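Local coordinates for ethanolamine utilization protein EutL (Clostridium perfringens E str. JGS1987, PDB 4TME) that forms part of the shell of the ethanolamine-utilising bacterial microcompartment and binds ethanolamine, which probably controls opening of its pore, at residues I121-L135 / E143-E156. Numbering follows the deposited sequence. Where two conformers were deposited one is given.
Sequences ICYYAQCVSRTGSYL and EGEALAYLVAPPLE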
ATOM      1  N   ILE C 121     -10.869 -14.980  -9.415  1.00 24.82           N
ATOM      2  CA  ILE C 121     -11.217 -13.675  -9.981  1.00 23.76           C
ATOM      3  C   ILE C 121     -12.628 -13.395  -9.528  1.00 24.52           C
ATOM      4  O   ILE C 121     -13.481 -14.267  -9.623  1.00 27.09           O
ATOM      5  CB  ILE C 121     -11.153 -13.656 -11.536  1.00 26.04           C
ATOM      6  CG1 ILE C 121      -9.740 -13.983 -12.014  1.00 26.09           C
ATOM      7  CG2 ILE C 121     -11.577 -12.297 -12.077  1.00 26.36           C
ATOM      8  CD1 ILE C 121      -9.629 -14.209 -13.511  1.00 27.04           C
ATOM      9  N   CYS C 122     -12.881 -12.186  -9.039  0.78 24.54           N
ATOM     10  CA  CYS C 122     -14.207 -11.812  -8.584  0.78 25.39           C
ATOM     11  C   CYS C 122     -14.468 -10.336  -8.845  0.78 24.77           C
ATOM     12  O   CYS C 122     -13.522  -9.544  -9.022  0.78 24.39           O
ATOM     13  CB  CYS C 122     -14.369 -12.106  -7.093  0.78 26.10           C
ATOM     14  SG  CYS C 122     -13.262 -11.116  -6.059  0.78 30.67           S
ATOM     15  N   TYR C 123     -15.743  -9.959  -8.835  1.00 24.33           N
ATOM     16  CA  TYR C 123     -16.117  -8.592  -9.144  1.00 23.74           C
ATOM     17  C   TYR C 123     -17.388  -8.206  -8.414  1.00 23.01           C
ATOM     18  O   TYR C 123     -18.136  -9.056  -7.923  1.00 25.16           O
ATOM     19  CB  TYR C 123     -16.336  -8.422 -10.653  1.00 23.56           C
ATOM     20  CG  TYR C 123     -17.427  -9.317 -11.192  1.00 24.87           C
ATOM     21  CD1 TYR C 123     -17.147 -10.603 -11.642  1.00 27.12           C
ATOM     22  CD2 TYR C 123     -18.740  -8.883 -11.256  1.00 26.77           C
ATOM     23  CE1 TYR C 123     -18.152 -11.429 -12.127  1.00 29.08           C
ATOM     24  CE2 TYR C 123     -19.739  -9.695 -11.732  1.00 29.56           C
ATOM     25  CZ  TYR C 123     -19.444 -10.965 -12.173  1.00 30.01           C
ATOM     26  OH  TYR C 123     -20.457 -11.763 -12.654  1.00 31.38           O
ATOM     27  N   TYR C 124     -17.601  -6.902  -8.352  1.00 22.42           N
ATOM     28  CA  TYR C 124     -18.789  -6.294  -7.744  1.00 23.30           C
ATOM     29  C   TYR C 124     -19.476  -5.492  -8.822  1.00 24.26           C
ATOM     30  O   TYR C 124     -18.831  -4.693  -9.495  1.00 25.62           O
ATOM     31  CB  TYR C 124     -18.362  -5.393  -6.601  1.00 23.14           C
ATOM     32  CG  TYR C 124     -19.423  -4.900  -5.609  1.00 23.48           C
ATOM     33  CD1 TYR C 124     -20.227  -5.790  -4.917  1.00 24.26           C
ATOM     34  CD2 TYR C 124     -19.504  -3.541  -5.284  1.00 23.70           C
ATOM     35  CE1 TYR C 124     -21.133  -5.334  -3.985  1.00 24.40           C
ATOM     36  CE2 TYR C 124     -20.415  -3.076  -4.343  1.00 24.22           C
ATOM     37  CZ  TYR C 124     -21.209  -3.979  -3.694  1.00 24.81           C
ATOM     38  OH  TYR C 124     -22.111  -3.517  -2.722  1.00 25.60           O
ATOM     39  N   ALA C 125     -20.769  -5.708  -8.991  1.00 24.53           N
ATOM     40  CA  ALA C 125     -21.544  -4.973  -9.982  1.00 26.40           C
ATOM     41  C   ALA C 125     -22.900  -4.696  -9.355  1.00 27.87           C
ATOM     42  O   ALA C 125     -23.884  -5.394  -9.621  1.00 30.11           O
ATOM     43  CB  ALA C 125     -21.676  -5.762 -11.263  1.00 28.33           C
ATOM     44  N   GLN C 126     -22.910  -3.703  -8.475  1.00 26.26           N
ATOM     45  CA  GLN C 126     -24.035  -3.465  -7.580  1.00 28.03           C
ATOM     46  C   GLN C 126     -24.785  -2.238  -8.050  1.00 28.05           C
ATOM     47  O   GLN C 126     -24.208  -1.163  -8.212  1.00 27.88           O
ATOM     48  CB  GLN C 126     -23.535  -3.285  -6.145  1.00 29.30           C
ATOM     49  CG  GLN C 126     -24.618  -2.960  -5.103  1.00 33.55           C
ATOM     50  CD  GLN C 126     -25.532  -4.129  -4.779  1.00 39.28           C
ATOM     51  OE1 GLN C 126     -25.263  -5.279  -5.139  1.00 39.45           O
ATOM     52  NE2 GLN C 126     -26.635  -3.833  -4.096  1.00 43.33           N
ATOM     53  N   CYS C 127     -26.078  -2.402  -8.274  1.00 28.70           N
ATOM     54  CA  CYS C 127     -26.911  -1.278  -8.604  1.00 32.94           C
ATOM     55  C   CYS C 127     -27.427  -0.713  -7.285  1.00 32.49           C
ATOM     56  O   CYS C 127     -28.179  -1.380  -6.578  1.00 34.90           O
ATOM     57  CB  CYS C 127     -28.052  -1.698  -9.520  1.00 39.01           C
ATOM     58  SG  CYS C 127     -29.053  -0.307 -10.073  1.00 46.45           S
ATOM     59  N   VAL C 128     -26.975   0.480  -6.940  1.00 29.56           N
ATOM     60  CA  VAL C 128     -27.453   1.190  -5.755  1.00 29.33           C
ATOM     61  C   VAL C 128     -28.625   2.016  -6.253  1.00 31.21           C
ATOM     62  O   VAL C 128     -28.440   3.045  -6.894  1.00 31.77           O
ATOM     63  CB  VAL C 128     -26.368   2.070  -5.123  1.00 29.50           C
ATOM     64  CG1 VAL C 128     -26.915   2.836  -3.910  1.00 31.38           C
ATOM     65  CG2 VAL C 128     -25.153   1.240  -4.735  1.00 28.80           C
ATOM     66  N   SER C 129     -29.839   1.552  -6.002  1.00 31.86           N
ATOM     67  CA  SER C 129     -30.977   2.163  -6.666  1.00 34.11           C
ATOM     68  C   SER C 129     -31.352   3.495  -6.012  1.00 31.99           C
ATOM     69  O   SER C 129     -31.957   4.345  -6.662  1.00 33.68           O
ATOM     70  CB  SER C 129     -32.165   1.205  -6.679  1.00 39.57           C
ATOM     71  OG  SER C 129     -32.598   0.947  -5.369  1.00 43.92           O
ATOM     72  N   ARG C 130     -30.947   3.686  -4.753  1.00 30.35           N
ATOM     73  CA  ARG C 130     -31.246   4.919  -4.033  1.00 30.85           C
ATOM     74  C   ARG C 130     -30.108   5.297  -3.078  1.00 30.22           C
ATOM     75  O   ARG C 130     -30.040   4.801  -1.940  1.00 30.37           O
ATOM     76  CB  ARG C 130     -32.561   4.739  -3.283  1.00 34.42           C
ATOM     77  CG  ARG C 130     -33.125   5.996  -2.667  1.00 39.54           C
ATOM     78  CD  ARG C 130     -34.474   5.703  -2.010  1.00 45.61           C
ATOM     79  NE  ARG C 130     -35.151   6.931  -1.615  1.00 50.82           N
ATOM     80  CZ  ARG C 130     -36.353   6.979  -1.050  1.00 54.83           C
ATOM     81  NH1 ARG C 130     -37.023   5.861  -0.792  1.00 53.99           N
ATOM     82  NH2 ARG C 130     -36.882   8.150  -0.734  1.00 58.65           N
ATOM     83  N   THR C 131     -29.210   6.174  -3.520  1.00 28.94           N
ATOM     84  CA  THR C 131     -28.037   6.505  -2.703  1.00 27.00           C
ATOM     85  C   THR C 131     -28.438   7.244  -1.416  1.00 26.53           C
ATOM     86  O   THR C 131     -29.410   7.995  -1.400  1.00 28.55           O
ATOM     87  CB  THR C 131     -27.020   7.394  -3.437  1.00 27.81           C
ATOM     88  OG1 THR C 131     -27.680   8.530  -4.005  1.00 28.90           O
ATOM     89  CG2 THR C 131     -26.281   6.612  -4.540  1.00 29.55           C
ATOM     90  N   GLY C 132     -27.675   6.990  -0.349  1.00 25.27           N
ATOM     91  CA  GLY C 132     -27.731   7.786   0.864  1.00 26.08           C
ATOM     92  C   GLY C 132     -26.750   8.935   0.767  1.00 27.01           C
ATOM     93  O   GLY C 132     -26.308   9.290  -0.345  1.00 27.70           O
ATOM     94  N   SER C 133     -26.374   9.490   1.915  1.00 26.51           N
ATOM     95  CA  SER C 133     -25.589  10.710   1.935  1.00 27.42           C
ATOM     96  C   SER C 133     -24.126  10.426   1.622  1.00 27.58           C
ATOM     97  O   SER C 133     -23.408  11.305   1.138  1.00 31.07           O
ATOM     98  CB  SER C 133     -25.709  11.422   3.293  1.00 28.04           C
ATOM     99  OG  SER C 133     -25.091  10.672   4.322  1.00 30.05           O
ATOM    100  N   TYR C 134     -23.671   9.206   1.878  1.00 24.55           N
ATOM    101  CA  TYR C 134     -22.260   8.892   1.743  1.00 23.96           C
ATOM    102  C   TYR C 134     -21.843   8.710   0.280  1.00 25.24           C
ATOM    103  O   TYR C 134     -20.939   9.404  -0.230  1.00 25.81           O
ATOM    104  CB  TYR C 134     -21.933   7.617   2.540  1.00 23.34           C
ATOM    105  CG  TYR C 134     -20.536   7.118   2.314  1.00 24.42           C
ATOM    106  CD1 TYR C 134     -19.441   7.979   2.371  1.00 25.52           C
ATOM    107  CD2 TYR C 134     -20.304   5.787   2.020  1.00 26.28           C
ATOM    108  CE1 TYR C 134     -18.166   7.517   2.134  1.00 26.28           C
ATOM    109  CE2 TYR C 134     -19.025   5.323   1.792  1.00 27.23           C
ATOM    110  CZ  TYR C 134     -17.971   6.194   1.851  1.00 29.02           C
ATOM    111  OH  TYR C 134     -16.699   5.715   1.618  1.00 32.90           O
ATOM    112  N   LEU C 135     -22.494   7.773  -0.405  1.00 25.98           N
ATOM    113  CA  LEU C 135     -22.121   7.497  -1.803  1.00 25.36           C
ATOM    114  C   LEU C 135     -22.564   8.621  -2.734  1.00 25.61           C
ATOM    115  O   LEU C 135     -21.909   8.851  -3.759  1.00 26.29           O
ATOM    116  CB  LEU C 135     -22.697   6.171  -2.285  1.00 25.81           C
ATOM    117  CG  LEU C 135     -21.981   4.931  -1.725  1.00 27.24           C
ATOM    118  CD1 LEU C 135     -22.709   3.705  -2.238  1.00 27.52           C
ATOM    119  CD2 LEU C 135     -20.485   4.888  -2.105  1.00 29.40           C
ATOM    120  N   GLU C 143     -28.626  13.164  -3.471  1.00 38.70           N
ATOM    121  CA  GLU C 143     -29.051  12.082  -2.618  1.00 36.66           C
ATOM    122  C   GLU C 143     -30.297  11.414  -3.190  1.00 32.92           C
ATOM    123  O   GLU C 143     -31.256  12.079  -3.600  1.00 33.06           O
ATOM    124  CB  GLU C 143     -29.325  12.630  -1.217  1.00 40.65           C
ATOM    125  CG  GLU C 143     -28.908  11.760  -0.104  1.00 41.62           C
ATOM    126  CD  GLU C 143     -29.010  12.497   1.203  1.00 42.87           C
ATOM    127  OE1 GLU C 143     -27.996  13.105   1.624  1.00 45.34           O
ATOM    128  OE2 GLU C 143     -30.119  12.505   1.764  1.00 40.67           O
ATOM    129  N   GLY C 144     -30.281  10.091  -3.225  1.00 30.94           N
ATOM    130  CA  GLY C 144     -31.405   9.328  -3.715  1.00 32.21           C
ATOM    131  C   GLY C 144     -31.260   8.944  -5.181  1.00 34.11           C
ATOM    132  O   GLY C 144     -32.040   8.159  -5.688  1.00 36.92           O
ATOM    133  N   GLU C 145     -30.284   9.521  -5.867  1.00 32.81           N
ATOM    134  CA  GLU C 145     -29.997   9.126  -7.245  1.00 34.70           C
ATOM    135  C   GLU C 145     -29.370   7.737  -7.273  1.00 32.74           C
ATOM    136  O   GLU C 145     -28.825   7.295  -6.271  1.00 32.57           O
ATOM    137  CB  GLU C 145     -29.069  10.144  -7.910  1.00 38.45           C
ATOM    138  CG  GLU C 145     -29.770  11.435  -8.281  1.00 45.91           C
ATOM    139  CD  GLU C 145     -30.801  11.217  -9.347  1.00 56.76           C
ATOM    140  OE1 GLU C 145     -30.409  10.877 -10.489  1.00 59.92           O
ATOM    141  OE2 GLU C 145     -32.002  11.362  -9.040  1.00 63.22           O
ATOM    142  N   ALA C 146     -29.445   7.066  -8.426  1.00 33.26           N
ATOM    143  CA  ALA C 146     -28.915   5.708  -8.556  1.00 30.69           C
ATOM    144  C   ALA C 146     -27.440   5.704  -8.952  1.00 29.56           C
ATOM    145  O   ALA C 146     -26.958   6.638  -9.608  1.00 30.98           O
ATOM    146  CB  ALA C 146     -29.718   4.927  -9.579  1.00 30.87           C
ATOM    147  N   LEU C 147     -26.746   4.638  -8.577  1.00 26.51           N
ATOM    148  CA  LEU C 147     -25.372   4.393  -9.035  1.00 27.28           C
ATOM    149  C   LEU C 147     -25.183   2.969  -9.500  1.00 28.20           C
ATOM    150  O   LEU C 147     -25.828   2.057  -8.991  1.00 29.10           O
ATOM    151  CB  LEU C 147     -24.333   4.638  -7.914  1.00 28.31           C
ATOM    152  CG  LEU C 147     -24.050   6.046  -7.434  1.00 31.11           C
ATOM    153  CD1 LEU C 147     -23.146   5.967  -6.245  1.00 29.80           C
ATOM    154  CD2 LEU C 147     -23.430   6.884  -8.561  1.00 33.41           C
ATOM    155  N   ALA C 148     -24.258   2.781 -10.450  1.00 26.23           N
ATOM    156  CA  ALA C 148     -23.619   1.501 -10.658  1.00 25.41           C
ATOM    157  C   ALA C 148     -22.277   1.520  -9.919  1.00 23.88           C
ATOM    158  O   ALA C 148     -21.445   2.369 -10.181  1.00 24.72           O
ATOM    159  CB  ALA C 148     -23.406   1.234 -12.141  1.00 26.35           C
ATOM    160  N   TYR C 149     -22.107   0.609  -8.977  1.00 22.71           N
ATOM    161  CA  TYR C 149     -20.885   0.489  -8.172  1.00 20.74           C
ATOM    162  C   TYR C 149     -20.120  -0.708  -8.717  1.00 22.23           C
ATOM    163  O   TYR C 149     -20.526  -1.851  -8.516  1.00 23.25           O
ATOM    164  CB  TYR C 149     -21.279   0.336  -6.697  1.00 21.33           C
ATOM    165  CG  TYR C 149     -20.168   0.498  -5.669  1.00 21.28           C
ATOM    166  CD1 TYR C 149     -18.832   0.257  -5.967  1.00 21.98           C
ATOM    167  CD2 TYR C 149     -20.486   0.892  -4.372  1.00 21.78           C
ATOM    168  CE1 TYR C 149     -17.831   0.405  -4.985  1.00 21.87           C
ATOM    169  CE2 TYR C 149     -19.529   1.034  -3.411  1.00 22.41           C
ATOM    170  CZ  TYR C 149     -18.210   0.777  -3.704  1.00 21.59           C
ATOM    171  OH  TYR C 149     -17.268   0.924  -2.723  1.00 22.28           O
ATOM    172  N   LEU C 150     -19.063  -0.418  -9.490  1.00 20.47           N
ATOM    173  CA  LEU C 150     -18.375  -1.420 -10.315  1.00 21.47           C
ATOM    174  C   LEU C 150     -16.944  -1.607  -9.814  1.00 22.01           C
ATOM    175  O   LEU C 150     -16.183  -0.635  -9.773  1.00 23.96           O
ATOM    176  CB  LEU C 150     -18.361  -0.971 -11.776  1.00 21.12           C
ATOM    177  CG  LEU C 150     -19.733  -0.588 -12.346  1.00 23.33           C
ATOM    178  CD1 LEU C 150     -19.626  -0.147 -13.809  1.00 24.80           C
ATOM    179  CD2 LEU C 150     -20.726  -1.731 -12.215  1.00 25.25           C
ATOM    180  N   VAL C 151     -16.594  -2.832  -9.417  1.00 20.71           N
ATOM    181  CA  VAL C 151     -15.253  -3.122  -8.913  1.00 20.39           C
ATOM    182  C   VAL C 151     -14.748  -4.450  -9.464  1.00 20.87           C
ATOM    183  O   VAL C 151     -15.473  -5.425  -9.484  1.00 21.01           O
ATOM    184  CB  VAL C 151     -15.225  -3.176  -7.368  1.00 20.59           C
ATOM    185  CG1 VAL C 151     -13.794  -3.391  -6.861  1.00 20.96           C
ATOM    186  CG2 VAL C 151     -15.794  -1.896  -6.780  1.00 21.59           C
ATOM    187  N   ALA C 152     -13.502  -4.471  -9.926  1.00 20.99           N
ATOM    188  CA  ALA C 152     -12.865  -5.713 -10.348  1.00 20.07           C
ATOM    189  C   ALA C 152     -11.353  -5.557 -10.251  1.00 20.55           C
ATOM    190  O   ALA C 152     -10.856  -4.478  -9.952  1.00 21.08           O
ATOM    191  CB  ALA C 152     -13.283  -6.072 -11.783  1.00 21.21           C
ATOM    192  N   PRO C 153     -10.608  -6.648 -10.482  1.00 20.92           N
ATOM    193  CA  PRO C 153      -9.150  -6.471 -10.450  1.00 21.21           C
ATOM    194  C   PRO C 153      -8.705  -5.536 -11.588  1.00 21.72           C
ATOM    195  O   PRO C 153      -9.487  -5.274 -12.492  1.00 22.54           O
ATOM    196  CB  PRO C 153      -8.622  -7.900 -10.613  1.00 21.05           C
ATOM    197  CG  PRO C 153      -9.765  -8.770 -10.099  1.00 21.05           C
ATOM    198  CD  PRO C 153     -10.995  -8.064 -10.600  1.00 21.43           C
ATOM    199  N   PRO C 154      -7.475  -5.018 -11.535  1.00 20.89           N
ATOM    200  CA  PRO C 154      -7.092  -3.868 -12.373  1.00 22.17           C
ATOM    201  C   PRO C 154      -7.384  -3.973 -13.886  1.00 22.15           C
ATOM    202  O   PRO C 154      -8.060  -3.074 -14.384  1.00 23.80           O
ATOM    203  CB  PRO C 154      -5.584  -3.755 -12.098  1.00 23.35           C
ATOM    204  CG  PRO C 154      -5.496  -4.210 -10.660  1.00 22.76           C
ATOM    205  CD  PRO C 154      -6.387  -5.394 -10.611  1.00 20.89           C
ATOM    206  N   LEU C 155      -6.891  -4.975 -14.602  1.00 21.59           N
ATOM    207  CA  LEU C 155      -7.096  -4.994 -16.052  1.00 21.89           C
ATOM    208  C   LEU C 155      -8.564  -5.290 -16.383  1.00 22.39           C
ATOM    209  O   LEU C 155      -9.143  -4.658 -17.261  1.00 23.86           O
ATOM    210  CB  LEU C 155      -6.149  -5.997 -16.715  1.00 21.80           C
ATOM    211  CG  LEU C 155      -6.252  -6.128 -18.255  1.00 22.30           C
ATOM    212  CD1 LEU C 155      -4.891  -6.451 -18.830  1.00 22.73           C
ATOM    213  CD2 LEU C 155      -7.239  -7.188 -18.671  1.00 24.18           C
ATOM    214  N   GLU C 156      -9.161  -6.249 -15.688  1.00 22.73           N
ATOM    215  CA  GLU C 156     -10.567  -6.564 -15.877  1.00 22.76           C
ATOM    216  C   GLU C 156     -11.407  -5.294 -15.702  1.00 21.95           C
ATOM    217  O   GLU C 156     -12.336  -5.034 -16.493  1.00 22.46           O
ATOM    218  CB  GLU C 156     -11.037  -7.632 -14.860  1.00 21.87           C
ATOM    219  CG  GLU C 156     -10.352  -8.975 -14.966  1.00 24.18           C
ATOM    220  CD  GLU C 156      -9.171  -9.118 -14.020  1.00 25.76           C
ATOM    221  OE1 GLU C 156      -8.277  -8.245 -14.031  1.00 25.82           O
ATOM    222  OE2 GLU C 156      -9.147 -10.118 -13.262  1.00 26.16           O
TER
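Strands 122-128 and 146-152 are antiparallel neighbours in the sheet of the second of two BMC domains, joined by a short helical connection. Six backbone hydrogen bonds zip them together, in reciprocal pairs between Y124 and V151, Q126 and Y149, and V128 and L147. C122 O lies 3.3 Å from P153 CD and has no hydrogen-bond partner, although it is buried.

Y124 and Y149 meet edge-to-face, with planes at 78° and ring centroids 5.2 Å apart. Y124 CE2 sits over one face of Y149, 3.8 Å from Y149 CG. The register sets both tyrosines on one face of the sheet. CG of each is anti to its backbone N, which turns the rings toward each other. There V151 CB packs 3.9 Å from Y124 CB. V151 also touches bound ethanolamine, so this face forms part of a ligand pocket.

Past the strand end, T131 grips E145 O twice. T131 N donates to E145 O at 3.0 Å, tilted 32° from the carbonyl plane, and T131 OG1 donates to E145 O at 2.8 Å. T131 chi1 of 51° sets OG1 between the backbone N and the carbonyl carbon, and T131 CG2 lies 3.6 Å from L147 CD1. L135 CB lies 4.0 Å from L147 CD1.

Helix 44-57 packs on the tyrosine face, where T49 bonds Y124 OH and D45 bonds Y149 OH. D52 of that helix also takes the N-H groups of G132 and L135. On the other face, Y123 packs against helix 193-212. Strands 112-114 and 185-191 flank the pair within the sheet.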